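PDB 4RF6: arginine kinase from Anthopleura japonica, which catalyses the reversible transfer of phosphate from ATP to L-arginine, giving phosphoarginine and ADP, within a chain built of two tandem kinase repeats. Local coordinates for residues Lys383-Lys388 against Ser422-Tyr427; Arg387-Pro392 against Asp442-Asp447; Lys401-Gly406 against Thr435-Leu440; Ile413-Glu418 against Leu554-Val559; Asp447-Tyr452 against Arg690-Ser695. All coordinates share one frame; numbering follows the deposited sequence.

Interaction 1 of 5, residues Lys383-Lys388 against Ser422-Tyr427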
# COMPACT_ATOMS: atom_id res chain seq x y z
N LYS A 383 -11.80 -8.39 -31.13
CA LYS A 383 -11.77 -9.84 -31.31
C LYS A 383 -11.47 -10.63 -30.04
O LYS A 383 -11.04 -11.79 -30.11
CB LYS A 383 -10.77 -10.21 -32.41
CG LYS A 383 -11.13 -9.61 -33.75
CD LYS A 383 -12.48 -10.12 -34.23
CE LYS A 383 -13.05 -9.25 -35.34
NZ LYS A 383 -12.14 -9.16 -36.52
N SER A 384 -11.69 -10.02 -28.88
CA SER A 384 -11.53 -10.72 -27.61
C SER A 384 -12.57 -11.84 -27.47
O SER A 384 -13.64 -11.78 -28.09
CB SER A 384 -11.67 -9.74 -26.45
OG SER A 384 -12.98 -9.21 -26.38
N LEU A 385 -12.25 -12.85 -26.67
CA LEU A 385 -13.21 -13.93 -26.40
C LEU A 385 -14.40 -13.37 -25.62
O LEU A 385 -15.50 -13.93 -25.67
CB LEU A 385 -12.54 -15.05 -25.60
CG LEU A 385 -11.35 -15.75 -26.25
CD1 LEU A 385 -10.71 -16.73 -25.29
CD2 LEU A 385 -11.77 -16.46 -27.52
N LEU A 386 -14.17 -12.28 -24.90
CA LEU A 386 -15.22 -11.57 -24.19
C LEU A 386 -16.32 -11.15 -25.16
O LEU A 386 -17.50 -11.44 -24.95
CB LEU A 386 -14.66 -10.34 -23.48
CG LEU A 386 -15.69 -9.40 -22.84
CD1 LEU A 386 -16.53 -10.16 -21.82
CD2 LEU A 386 -15.02 -8.18 -22.20
N ARG A 387 -15.92 -10.46 -26.22
CA ARG A 387 -16.85 -9.99 -27.23
C ARG A 387 -17.53 -11.18 -27.91
O ARG A 387 -18.73 -11.15 -28.19
CB ARG A 387 -16.10 -9.14 -28.27
CG ARG A 387 -16.98 -8.29 -29.18
CD ARG A 387 -17.57 -9.09 -30.33
NE ARG A 387 -18.16 -8.23 -31.35
CZ ARG A 387 -17.55 -7.90 -32.48
NH1 ARG A 387 -16.32 -8.34 -32.73
NH2 ARG A 387 -18.16 -7.12 -33.36
N LYS A 388 -16.74 -12.21 -28.18
CA LYS A 388 -17.23 -13.39 -28.89
C LYS A 388 -18.39 -14.06 -28.17
O LYS A 388 -19.34 -14.52 -28.80
CB LYS A 388 -16.09 -14.40 -29.10
CG LYS A 388 -16.49 -15.62 -29.93
CD LYS A 388 -15.28 -16.51 -30.21
CE LYS A 388 -15.66 -17.67 -31.11
NZ LYS A 388 -14.54 -18.63 -31.28
N SER A 422 -7.56 -6.87 -25.64
CA SER A 422 -7.26 -8.07 -24.87
C SER A 422 -7.58 -9.30 -25.71
O SER A 422 -8.41 -9.23 -26.62
CB SER A 422 -8.10 -8.11 -23.58
OG SER A 422 -8.32 -6.82 -23.05
N SER A 423 -6.92 -10.41 -25.42
CA SER A 423 -7.21 -11.67 -26.09
C SER A 423 -8.41 -12.34 -25.45
O SER A 423 -9.37 -12.72 -26.13
CB SER A 423 -6.00 -12.61 -26.02
OG SER A 423 -4.94 -12.15 -26.83
N CYS A 424 -8.35 -12.49 -24.13
CA CYS A 424 -9.43 -13.10 -23.37
C CYS A 424 -10.37 -12.01 -22.86
O CYS A 424 -11.48 -11.84 -23.37
CB CYS A 424 -8.87 -13.91 -22.21
SG CYS A 424 -7.51 -15.02 -22.67
N GLY A 425 -9.90 -11.27 -21.86
CA GLY A 425 -10.66 -10.15 -21.35
C GLY A 425 -11.51 -10.49 -20.15
O GLY A 425 -12.31 -9.66 -19.70
N VAL A 426 -11.35 -11.70 -19.63
CA VAL A 426 -12.13 -12.13 -18.47
C VAL A 426 -11.25 -12.69 -17.36
O VAL A 426 -10.42 -13.57 -17.58
CB VAL A 426 -13.21 -13.15 -18.85
CG1 VAL A 426 -14.14 -13.40 -17.68
CG2 VAL A 426 -14.02 -12.63 -20.02
N TYR A 427 -11.44 -12.15 -16.16
CA TYR A 427 -10.71 -12.63 -14.99
C TYR A 427 -11.74 -13.08 -13.97
O TYR A 427 -12.81 -12.50 -13.89
CB TYR A 427 -9.85 -11.51 -14.42
CG TYR A 427 -8.67 -11.13 -15.28
CD1 TYR A 427 -8.80 -10.26 -16.36
CD2 TYR A 427 -7.41 -11.65 -15.02
CE1 TYR A 427 -7.71 -9.92 -17.15
CE2 TYR A 427 -6.32 -11.32 -15.80
CZ TYR A 427 -6.47 -10.46 -16.85
OH TYR A 427 -5.36 -10.14 -17.61
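With CG turned anti to the backbone N (chi1 173°), the L386 side chain leaves its helix toward V426, and the two side chains cross at about a right angle, L386 CD1 resting 4.0 Å from V426 CG2. S384 is turned differently: at chi1 65° its OG sits over the start of helix 385-389 and accepts the R387 N-H at 3.2 Å, the bond of an N-cap serine, while S384 CB faces S422 O at 3.3 Å. The loop 422-427 deals with the two preceding amides of the helix. L385 N donates to S423 O (2.9 Å) from somewhat out of the carbonyl plane; L386 N reaches C424 O at 3.1 Å and approaches it almost head-on, with a C=O...N angle of 163°. S423 O also receives a CA-H contact from S384. L386 continues inward to I413 and V417 of helix 409-418. The contact belongs to the helical N-terminal domain of the second repeat, and loop 423-427 is the sequence counterpart of G71-Y75, a substrate-binding segment by similarity, and probably has a like role. Three successive N-H groups that a helix start cannot pair internally are answered, two by loop carbonyls and one by the capping serine; S384 N is buried without a partner in the model. Partial negative charge gathered at this end would be expected to suit the helix dipole.

Interaction 2 of 5, residues Arg387-Pro392 against Asp442-Asp447; sequences RKYLTP and DKIVED
D447 OD2 is gripped by two donors from one helix end. Y389 OH donates at 2.7 Å to the anti lone pair of D447 OD2, with the phenol ring and the carboxylate plane 71° apart. K388 NZ closes a salt bridge to D447 OD2 at 2.9 Å, nearly in line with the C-O bond. The K388 chain, fully extended beyond CG, runs head-on to meet the D447 side chain coming the other way, and lays its own CG over the centre of one face of the Y389 ring. K443 CB covers the other face in a CH-pi contact, 3.6 Å from the ring centroid and 14° off the normal. The tyrosine is therefore sandwiched between two lysine stems where the last turn of helix 385-389 meets helix 438-448, inside the small helical N-terminal domain of the second phosphagen kinase repeat. I444 CG1 touches Y389 CD2 at 4.1 Å. A water donates both to Y389 OH and to K443 O, at 3.0 and 2.7 Å, bridging the phenol to the helix backbone. K443 NZ bends away to P439 O.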
# COMPACT_ATOMS: atom_id res chain seq x y z
N ARG A 387 -15.92 -10.46 -26.22
CA ARG A 387 -16.85 -9.99 -27.23
C ARG A 387 -17.53 -11.18 -27.91
O ARG A 387 -18.73 -11.15 -28.19
CB ARG A 387 -16.10 -9.14 -28.27
CG ARG A 387 -16.98 -8.29 -29.18
CD ARG A 387 -17.57 -9.09 -30.33
NE ARG A 387 -18.16 -8.23 -31.35
CZ ARG A 387 -17.55 -7.90 -32.48
NH1 ARG A 387 -16.32 -8.34 -32.73
NH2 ARG A 387 -18.16 -7.12 -33.36
N LYS A 388 -16.74 -12.21 -28.18
CA LYS A 388 -17.23 -13.39 -28.89
C LYS A 388 -18.39 -14.06 -28.17
O LYS A 388 -19.34 -14.52 -28.80
CB LYS A 388 -16.09 -14.40 -29.10
CG LYS A 388 -16.49 -15.62 -29.93
CD LYS A 388 -15.28 -16.51 -30.21
CE LYS A 388 -15.66 -17.67 -31.11
NZ LYS A 388 -14.54 -18.63 -31.28
N TYR A 389 -18.32 -14.09 -26.84
CA TYR A 389 -19.27 -14.89 -26.06
C TYR A 389 -20.27 -14.11 -25.20
O TYR A 389 -21.34 -14.64 -24.85
CB TYR A 389 -18.51 -15.92 -25.21
CG TYR A 389 -17.82 -16.97 -26.04
CD1 TYR A 389 -18.55 -17.80 -26.88
CD2 TYR A 389 -16.44 -17.12 -26.01
CE1 TYR A 389 -17.94 -18.76 -27.66
CE2 TYR A 389 -15.81 -18.08 -26.78
CZ TYR A 389 -16.57 -18.89 -27.60
OH TYR A 389 -15.95 -19.84 -28.37
N LEU A 390 -19.95 -12.86 -24.88
CA LEU A 390 -20.86 -12.06 -24.07
C LEU A 390 -21.97 -11.43 -24.92
O LEU A 390 -21.85 -10.30 -25.38
CB LEU A 390 -20.12 -10.96 -23.29
CG LEU A 390 -20.99 -10.24 -22.26
CD1 LEU A 390 -21.20 -11.12 -21.05
CD2 LEU A 390 -20.41 -8.90 -21.84
N THR A 391 -23.06 -12.18 -25.12
CA THR A 391 -24.24 -11.64 -25.78
C THR A 391 -24.99 -10.74 -24.79
O THR A 391 -24.81 -10.87 -23.58
CB THR A 391 -25.17 -12.76 -26.23
OG1 THR A 391 -25.93 -13.23 -25.11
CG2 THR A 391 -24.36 -13.91 -26.80
N PRO A 392 -25.80 -9.80 -25.31
CA PRO A 392 -26.61 -8.96 -24.41
C PRO A 392 -27.61 -9.75 -23.56
O PRO A 392 -27.87 -9.35 -22.42
CB PRO A 392 -27.34 -8.03 -25.39
CG PRO A 392 -26.40 -7.91 -26.55
CD PRO A 392 -25.79 -9.29 -26.69
N ASP A 442 -17.44 -20.87 -19.13
CA ASP A 442 -17.32 -22.18 -19.80
C ASP A 442 -16.87 -22.01 -21.24
O ASP A 442 -16.01 -22.74 -21.73
CB ASP A 442 -18.64 -22.93 -19.79
CG ASP A 442 -19.03 -23.43 -18.42
OD1 ASP A 442 -18.22 -23.28 -17.48
OD2 ASP A 442 -20.14 -23.99 -18.30
N LYS A 443 -17.48 -21.04 -21.92
CA LYS A 443 -17.19 -20.78 -23.32
C LYS A 443 -15.77 -20.27 -23.54
O LYS A 443 -15.12 -20.63 -24.52
CB LYS A 443 -18.21 -19.78 -23.90
CG LYS A 443 -19.61 -20.36 -24.06
CD LYS A 443 -20.63 -19.30 -24.46
CE LYS A 443 -22.05 -19.88 -24.49
NZ LYS A 443 -22.53 -20.32 -23.14
N ILE A 444 -15.28 -19.44 -22.63
CA ILE A 444 -13.92 -18.92 -22.73
C ILE A 444 -12.89 -19.99 -22.39
O ILE A 444 -11.86 -20.11 -23.07
CB ILE A 444 -13.72 -17.66 -21.88
CG1 ILE A 444 -14.39 -16.47 -22.56
CG2 ILE A 444 -12.25 -17.34 -21.69
CD1 ILE A 444 -15.05 -15.53 -21.59
N VAL A 445 -13.16 -20.78 -21.35
CA VAL A 445 -12.27 -21.88 -20.99
C VAL A 445 -12.11 -22.88 -22.14
O VAL A 445 -10.99 -23.26 -22.50
CB VAL A 445 -12.76 -22.62 -19.74
CG1 VAL A 445 -12.05 -23.97 -19.60
CG2 VAL A 445 -12.54 -21.78 -18.49
N GLU A 446 -13.24 -23.29 -22.71
CA GLU A 446 -13.23 -24.31 -23.76
C GLU A 446 -12.72 -23.76 -25.09
O GLU A 446 -12.33 -24.52 -25.98
CB GLU A 446 -14.61 -24.95 -23.92
CG GLU A 446 -15.02 -25.84 -22.74
CD GLU A 446 -16.34 -26.57 -22.96
OE1 GLU A 446 -17.09 -26.18 -23.88
OE2 GLU A 446 -16.62 -27.53 -22.20
N ASP A 447 -12.73 -22.44 -25.23
CA ASP A 447 -12.17 -21.83 -26.43
C ASP A 447 -10.65 -21.79 -26.32
O ASP A 447 -9.94 -22.32 -27.17
CB ASP A 447 -12.73 -20.42 -26.64
CG ASP A 447 -12.40 -19.85 -28.02
OD1 ASP A 447 -11.21 -19.83 -28.40
OD2 ASP A 447 -13.35 -19.44 -28.72
O HOH W 1 -16.13 -22.17 -26.51

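Interaction 3 of 5, residues Lys401-Gly406 against Thr435-Leu440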
# COMPACT_ATOMS: atom_id res chain seq x y z
N LYS A 401 -26.32 -10.75 -10.67
CA LYS A 401 -25.87 -11.79 -9.76
C LYS A 401 -24.49 -11.46 -9.20
O LYS A 401 -23.65 -10.89 -9.90
CB LYS A 401 -25.81 -13.14 -10.48
CG LYS A 401 -27.13 -13.58 -11.10
CD LYS A 401 -26.96 -14.91 -11.81
CE LYS A 401 -28.31 -15.58 -12.06
NZ LYS A 401 -28.16 -17.04 -12.36
N LYS A 402 -24.25 -11.84 -7.95
CA LYS A 402 -22.96 -11.59 -7.32
C LYS A 402 -22.54 -12.78 -6.47
O LYS A 402 -23.40 -13.48 -5.91
CB LYS A 402 -23.02 -10.33 -6.45
CG LYS A 402 -23.12 -9.03 -7.24
CD LYS A 402 -23.06 -7.83 -6.31
CE LYS A 402 -22.51 -6.60 -7.01
NZ LYS A 402 -22.41 -5.44 -6.09
N THR A 403 -21.23 -13.01 -6.39
CA THR A 403 -20.69 -14.10 -5.59
C THR A 403 -20.76 -13.72 -4.11
O THR A 403 -21.00 -12.56 -3.78
CB THR A 403 -19.21 -14.38 -5.94
OG1 THR A 403 -18.37 -13.37 -5.38
CG2 THR A 403 -19.02 -14.43 -7.45
N ALA A 404 -20.55 -14.70 -3.24
CA ALA A 404 -20.55 -14.45 -1.80
C ALA A 404 -19.50 -13.42 -1.40
O ALA A 404 -19.66 -12.72 -0.39
CB ALA A 404 -20.32 -15.75 -1.04
N LYS A 405 -18.41 -13.34 -2.17
CA LYS A 405 -17.35 -12.37 -1.90
C LYS A 405 -17.58 -11.02 -2.58
O LYS A 405 -16.73 -10.12 -2.50
CB LYS A 405 -15.99 -12.95 -2.29
CG LYS A 405 -15.60 -14.18 -1.47
CD LYS A 405 -14.30 -14.81 -1.94
CE LYS A 405 -13.93 -16.04 -1.12
NZ LYS A 405 -14.88 -17.17 -1.33
N GLY A 406 -18.73 -10.87 -3.23
CA GLY A 406 -19.13 -9.59 -3.80
C GLY A 406 -18.71 -9.34 -5.24
O GLY A 406 -18.78 -8.20 -5.73
N THR A 435 -18.53 -20.80 -11.55
CA THR A 435 -19.83 -21.48 -11.50
C THR A 435 -20.98 -20.50 -11.72
O THR A 435 -21.88 -20.76 -12.52
CB THR A 435 -20.04 -22.22 -10.19
OG1 THR A 435 -19.06 -23.26 -10.05
CG2 THR A 435 -21.42 -22.85 -10.16
N LEU A 436 -20.95 -19.39 -11.00
CA LEU A 436 -22.03 -18.42 -11.08
C LEU A 436 -22.10 -17.76 -12.45
O LEU A 436 -23.18 -17.50 -12.97
CB LEU A 436 -21.90 -17.35 -9.99
CG LEU A 436 -23.00 -16.30 -9.90
CD1 LEU A 436 -24.36 -16.97 -9.88
CD2 LEU A 436 -22.83 -15.44 -8.66
N PHE A 437 -20.94 -17.50 -13.06
CA PHE A 437 -20.92 -16.91 -14.39
C PHE A 437 -20.46 -17.93 -15.44
O PHE A 437 -19.92 -17.57 -16.48
CB PHE A 437 -20.05 -15.65 -14.41
CG PHE A 437 -20.38 -14.67 -13.31
CD1 PHE A 437 -21.64 -14.09 -13.25
CD2 PHE A 437 -19.44 -14.34 -12.34
CE1 PHE A 437 -21.96 -13.18 -12.24
CE2 PHE A 437 -19.75 -13.44 -11.33
CZ PHE A 437 -21.01 -12.86 -11.27
N ALA A 438 -20.71 -19.21 -15.16
CA ALA A 438 -20.39 -20.30 -16.08
C ALA A 438 -20.84 -20.11 -17.54
O ALA A 438 -20.07 -20.44 -18.45
CB ALA A 438 -20.90 -21.65 -15.54
N PRO A 439 -22.07 -19.59 -17.77
CA PRO A 439 -22.46 -19.39 -19.17
C PRO A 439 -21.45 -18.56 -19.96
O PRO A 439 -21.37 -18.73 -21.18
CB PRO A 439 -23.79 -18.65 -19.06
CG PRO A 439 -24.38 -19.19 -17.81
CD PRO A 439 -23.21 -19.34 -16.86
N LEU A 440 -20.68 -17.71 -19.29
CA LEU A 440 -19.60 -16.99 -19.95
C LEU A 440 -18.26 -17.71 -19.83
O LEU A 440 -17.56 -17.90 -20.83
CB LEU A 440 -19.46 -15.56 -19.40
CG LEU A 440 -18.31 -14.80 -20.07
CD1 LEU A 440 -18.60 -14.67 -21.55
CD2 LEU A 440 -18.05 -13.43 -19.45
O HOH W 2 -25.69 -19.18 -13.36
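Apolar packing without a direct hydrogen bond joins K401, K402 and T403, in the loop between helices 392-398 and 409-418, to L436 and F437, at the break between helices 433-436 and 438-448. L436 is the main wedge. A chi1 of -177° sends its CG away from the backbone N and sets both methyls against the loop: L436 CD1 meets the aliphatic stem of K401 at CD, 3.8 Å away, while L436 CD2 presses on the peptide of K402, 3.4 Å from its O. T403 CG2 touches L436 CD2 and also F437 CE2, both at 4.1 Å. T403 itself opens a type I beta turn ending at G406, in the helical N-terminal domain of the second repeat, and its OG1 bonds to D430. The F437 ring presents its edge to K401 O, which lies in the ring plane 3.6 Å from F437 CZ; L436 CG stands above one face, offset toward the rim. Further in, F437 packs on L409 and C412 of helix 409-418. At the outer margin a water donates to L436 O and weakly accepts from K401 NZ.

Interaction 4 of 5, residues Ile413-Glu418 against Leu554-Val559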
# COMPACT_ATOMS: atom_id res chain seq x y z
N ILE A 413 -15.37 -8.94 -16.27
CA ILE A 413 -15.14 -8.57 -17.67
C ILE A 413 -14.46 -7.21 -17.81
O ILE A 413 -14.08 -6.82 -18.92
CB ILE A 413 -16.46 -8.57 -18.46
CG1 ILE A 413 -17.30 -7.34 -18.10
CG2 ILE A 413 -17.23 -9.87 -18.20
CD1 ILE A 413 -18.52 -7.16 -18.96
N ASN A 414 -14.29 -6.51 -16.70
CA ASN A 414 -13.80 -5.12 -16.73
C ASN A 414 -12.52 -4.90 -17.54
O ASN A 414 -12.44 -3.97 -18.34
CB ASN A 414 -13.66 -4.55 -15.31
CG ASN A 414 -13.42 -3.05 -15.31
OD1 ASN A 414 -14.32 -2.28 -15.63
ND2 ASN A 414 -12.20 -2.64 -14.97
N SER A 415 -11.53 -5.76 -17.34
CA SER A 415 -10.26 -5.59 -18.04
C SER A 415 -10.41 -5.71 -19.55
O SER A 415 -9.68 -5.05 -20.31
CB SER A 415 -9.23 -6.61 -17.54
OG SER A 415 -7.93 -6.26 -17.98
N GLY A 416 -11.34 -6.54 -20.00
CA GLY A 416 -11.59 -6.71 -21.42
C GLY A 416 -12.43 -5.57 -21.98
O GLY A 416 -12.40 -5.29 -23.18
N VAL A 417 -13.19 -4.93 -21.10
CA VAL A 417 -13.96 -3.74 -21.48
C VAL A 417 -13.05 -2.51 -21.53
O VAL A 417 -13.18 -1.68 -22.44
CB VAL A 417 -15.17 -3.52 -20.54
CG1 VAL A 417 -15.82 -2.17 -20.80
CG2 VAL A 417 -16.20 -4.62 -20.73
N GLU A 418 -12.12 -2.40 -20.58
CA GLU A 418 -11.17 -1.29 -20.57
C GLU A 418 -10.04 -1.47 -21.59
O GLU A 418 -9.53 -0.49 -22.14
CB GLU A 418 -10.58 -1.08 -19.17
CG GLU A 418 -11.57 -0.55 -18.14
CD GLU A 418 -12.12 0.83 -18.49
OE1 GLU A 418 -11.42 1.61 -19.16
OE2 GLU A 418 -13.27 1.12 -18.09
N LEU A 554 -3.80 -6.33 -15.88
CA LEU A 554 -3.90 -6.64 -14.46
C LEU A 554 -4.48 -5.47 -13.65
O LEU A 554 -5.29 -5.67 -12.75
CB LEU A 554 -2.53 -7.05 -13.91
CG LEU A 554 -2.03 -8.35 -14.55
CD1 LEU A 554 -0.66 -8.77 -14.04
CD2 LEU A 554 -3.04 -9.45 -14.33
N GLU A 555 -4.04 -4.26 -13.98
CA GLU A 555 -4.57 -3.06 -13.34
C GLU A 555 -6.09 -3.00 -13.44
O GLU A 555 -6.79 -2.77 -12.45
CB GLU A 555 -3.94 -1.80 -13.95
CG GLU A 555 -4.49 -0.50 -13.39
CD GLU A 555 -4.13 -0.27 -11.93
OE1 GLU A 555 -3.03 -0.69 -11.51
OE2 GLU A 555 -4.94 0.33 -11.20
N ALA A 556 -6.61 -3.22 -14.65
CA ALA A 556 -8.06 -3.11 -14.86
C ALA A 556 -8.82 -4.30 -14.26
O ALA A 556 -10.02 -4.22 -14.02
CB ALA A 556 -8.37 -2.95 -16.34
N ALA A 557 -8.11 -5.40 -14.05
CA ALA A 557 -8.71 -6.60 -13.48
C ALA A 557 -8.82 -6.49 -11.96
O ALA A 557 -9.50 -7.30 -11.32
CB ALA A 557 -7.89 -7.83 -13.86
N GLY A 558 -8.14 -5.51 -11.38
CA GLY A 558 -8.17 -5.32 -9.94
C GLY A 558 -7.03 -6.02 -9.23
O GLY A 558 -7.01 -6.12 -8.00
N VAL A 559 -6.07 -6.51 -10.01
CA VAL A 559 -4.95 -7.29 -9.49
C VAL A 559 -3.90 -6.44 -8.75
O VAL A 559 -3.23 -6.93 -7.83
CB VAL A 559 -4.31 -8.12 -10.64
CG1 VAL A 559 -3.00 -8.76 -10.21
CG2 VAL A 559 -5.28 -9.19 -11.11
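One hydrogen bond crosses between N414 and A556. N414 ND2 donates to A556 O at 2.9 Å, nearly straight at 167°. The acceptor lies in the plane of the amide, and the donor lies 16° from the carbonyl plane, to one side of the C=O direction. A chi1 of -169° swings the amide out from the helix to reach this carbonyl. N414 OD1 has a weak bond to R370, which engages both ends of the amide. S415 OG donates to F553 O, a second polar tie between the helices. The remaining contacts are small-residue packing. A556 CB rests on helix 409-418, 3.7 Å from both S415 CA and S415 OG and 4.0 Å from E418 CB, one turn along. S415 CB also meets A557 CB at 4.1 Å. With small residues, A556 and S415, facing each other, the backbones come close, S415 CA to A556 CA 4.6 Å. Helix 552-557 ends here in a Schellman motif at G558, and the contact docks the N-terminal helical domain of the second repeat onto its catalytic domain.

Interaction 5 of 5, residues Asp447-Tyr452 against Arg690-Ser695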
# COMPACT_ATOMS: atom_id res chain seq x y z
N ASP A 447 -12.73 -22.44 -25.23
CA ASP A 447 -12.17 -21.83 -26.43
C ASP A 447 -10.65 -21.79 -26.32
O ASP A 447 -9.94 -22.32 -27.17
CB ASP A 447 -12.73 -20.42 -26.64
CG ASP A 447 -12.40 -19.85 -28.02
OD1 ASP A 447 -11.21 -19.83 -28.40
OD2 ASP A 447 -13.35 -19.44 -28.72
N TYR A 448 -10.14 -21.17 -25.25
CA TYR A 448 -8.70 -21.02 -25.08
C TYR A 448 -8.03 -22.38 -24.88
O TYR A 448 -6.90 -22.58 -25.33
CB TYR A 448 -8.36 -20.09 -23.91
CG TYR A 448 -6.85 -19.97 -23.70
CD1 TYR A 448 -6.11 -19.04 -24.43
CD2 TYR A 448 -6.18 -20.80 -22.81
CE1 TYR A 448 -4.74 -18.93 -24.26
CE2 TYR A 448 -4.80 -20.70 -22.64
CZ TYR A 448 -4.09 -19.77 -23.36
OH TYR A 448 -2.73 -19.66 -23.20
N HIS A 449 -8.70 -23.29 -24.18
CA HIS A 449 -8.10 -24.58 -23.87
C HIS A 449 -8.60 -25.69 -24.79
O HIS A 449 -8.49 -26.87 -24.47
CB HIS A 449 -8.34 -24.96 -22.40
CG HIS A 449 -7.67 -24.06 -21.42
ND1 HIS A 449 -6.33 -24.17 -21.10
CD2 HIS A 449 -8.15 -23.04 -20.67
CE1 HIS A 449 -6.01 -23.26 -20.20
NE2 HIS A 449 -7.10 -22.56 -19.93
N SER A 450 -9.17 -25.30 -25.93
CA SER A 450 -9.54 -26.25 -26.98
C SER A 450 -8.36 -27.18 -27.21
O SER A 450 -7.22 -26.72 -27.31
CB SER A 450 -9.90 -25.50 -28.27
OG SER A 450 -10.29 -26.39 -29.30
N PRO A 451 -8.61 -28.50 -27.31
CA PRO A 451 -9.89 -29.21 -27.43
C PRO A 451 -10.51 -29.68 -26.11
O PRO A 451 -11.49 -30.43 -26.17
CB PRO A 451 -9.49 -30.44 -28.25
CG PRO A 451 -8.12 -30.75 -27.75
CD PRO A 451 -7.47 -29.43 -27.42
N TYR A 452 -9.99 -29.26 -24.96
CA TYR A 452 -10.57 -29.67 -23.67
C TYR A 452 -12.05 -29.32 -23.52
O TYR A 452 -12.50 -28.23 -23.90
CB TYR A 452 -9.78 -29.06 -22.50
CG TYR A 452 -10.32 -29.40 -21.12
CD1 TYR A 452 -10.06 -30.64 -20.55
CD2 TYR A 452 -11.08 -28.49 -20.40
CE1 TYR A 452 -10.53 -30.96 -19.31
CE2 TYR A 452 -11.56 -28.80 -19.14
CZ TYR A 452 -11.28 -30.04 -18.61
OH TYR A 452 -11.75 -30.39 -17.37
N ARG A 690 -0.55 -27.35 -23.68
CA ARG A 690 -1.80 -27.57 -22.95
C ARG A 690 -1.64 -27.50 -21.44
O ARG A 690 -0.55 -27.76 -20.90
CB ARG A 690 -2.41 -28.93 -23.32
CG ARG A 690 -2.67 -29.15 -24.80
CD ARG A 690 -3.19 -30.57 -25.03
NE ARG A 690 -3.72 -30.78 -26.37
CZ ARG A 690 -4.32 -31.90 -26.77
NH1 ARG A 690 -4.46 -32.92 -25.93
NH2 ARG A 690 -4.78 -32.01 -28.02
N ARG A 691 -2.73 -27.16 -20.76
CA ARG A 691 -2.77 -27.09 -19.30
C ARG A 691 -3.97 -27.83 -18.72
O ARG A 691 -3.92 -28.30 -17.58
CB ARG A 691 -2.77 -25.63 -18.84
CG ARG A 691 -1.42 -24.98 -18.96
CD ARG A 691 -1.51 -23.48 -18.81
NE ARG A 691 -0.20 -22.85 -18.97
CZ ARG A 691 -0.01 -21.54 -19.08
NH1 ARG A 691 -1.05 -20.72 -19.05
NH2 ARG A 691 1.22 -21.06 -19.21
N LEU A 692 -5.05 -27.93 -19.49
CA LEU A 692 -6.23 -28.68 -19.06
C LEU A 692 -6.37 -30.01 -19.80
O LEU A 692 -6.15 -30.08 -21.01
CB LEU A 692 -7.52 -27.86 -19.24
CG LEU A 692 -7.93 -26.94 -18.10
CD1 LEU A 692 -8.91 -25.88 -18.58
CD2 LEU A 692 -8.54 -27.76 -16.95
N GLY A 693 -6.73 -31.07 -19.07
CA GLY A 693 -6.98 -32.36 -19.69
C GLY A 693 -5.82 -33.34 -19.58
O GLY A 693 -5.93 -34.50 -19.99
N LEU A 694 -4.70 -32.86 -19.04
CA LEU A 694 -3.54 -33.70 -18.79
C LEU A 694 -2.98 -33.31 -17.43
O LEU A 694 -3.08 -32.16 -17.01
CB LEU A 694 -2.47 -33.53 -19.88
CG LEU A 694 -1.55 -32.30 -19.85
CD1 LEU A 694 -0.53 -32.36 -20.99
CD2 LEU A 694 -2.32 -30.97 -19.89
N SER A 695 -2.41 -34.28 -16.72
CA SER A 695 -1.88 -34.01 -15.39
C SER A 695 -0.50 -33.39 -15.48
O SER A 695 0.11 -33.36 -16.57
CB SER A 695 -1.81 -35.30 -14.59
OG SER A 695 -0.79 -36.15 -15.09
O HOH W 3 -5.03 -26.36 -22.08
O HOH W 4 -6.23 -28.39 -23.82
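L692 enters between H449 and Y452 and touches a face of each ring. L692 CD1 lies 3.7 Å from the H449 centroid, 19° off the ring normal. L692 CB lies 3.8 Å from the Y452 centroid, and both approaches are CH-pi contacts. The opposite face of the imidazole is covered by Y448 CD2, leaving the H449 ring clamped between a tyrosine and a leucine. In the ring plane, a water lies 2.7 Å from H449 ND1 and accepts from R691 N, while H449 NE2 bonds to P631 O. Y452 brings CD1 to within 3.6 Å of G693 CA, and its hydroxyl bonds to A623 O. A second water donates to H449 O and, at 3.3 Å, to L692 O. Outside this group, P451, which follows a cis peptide bond, sets CG over the R690 guanidinium, 3.6 Å from R690 NH2. The contact holds the chain leaving helix 438-448 against the loop from strand 683-688 to helix 696-714, where R691 is anchored to T632 and M638.

In the fold
Interactions 1, 2 and 3 lie inside the helical N-terminal domain of the second repeat; interactions 4 and 5 join it to the catalytic domain at places about 24 Å apart between centres. Interactions 1 and 2 share helix 385-389, their centres about 8 Å apart, and V426 CG2 touches I444 CD1 at 3.5 Å. Helix 438-448 runs through interactions 2, 3 and 5, and V445 CG1 packs on L692 CD1 at 3.8 Å. The annotated substrate and ATP sites lie in the first repeat, but loop 423-427 corresponds in sequence to its substrate-binding 71-75; interaction 1 therefore probably adjoins the arginine site of the second repeat, with Y427 linking it to interaction 4.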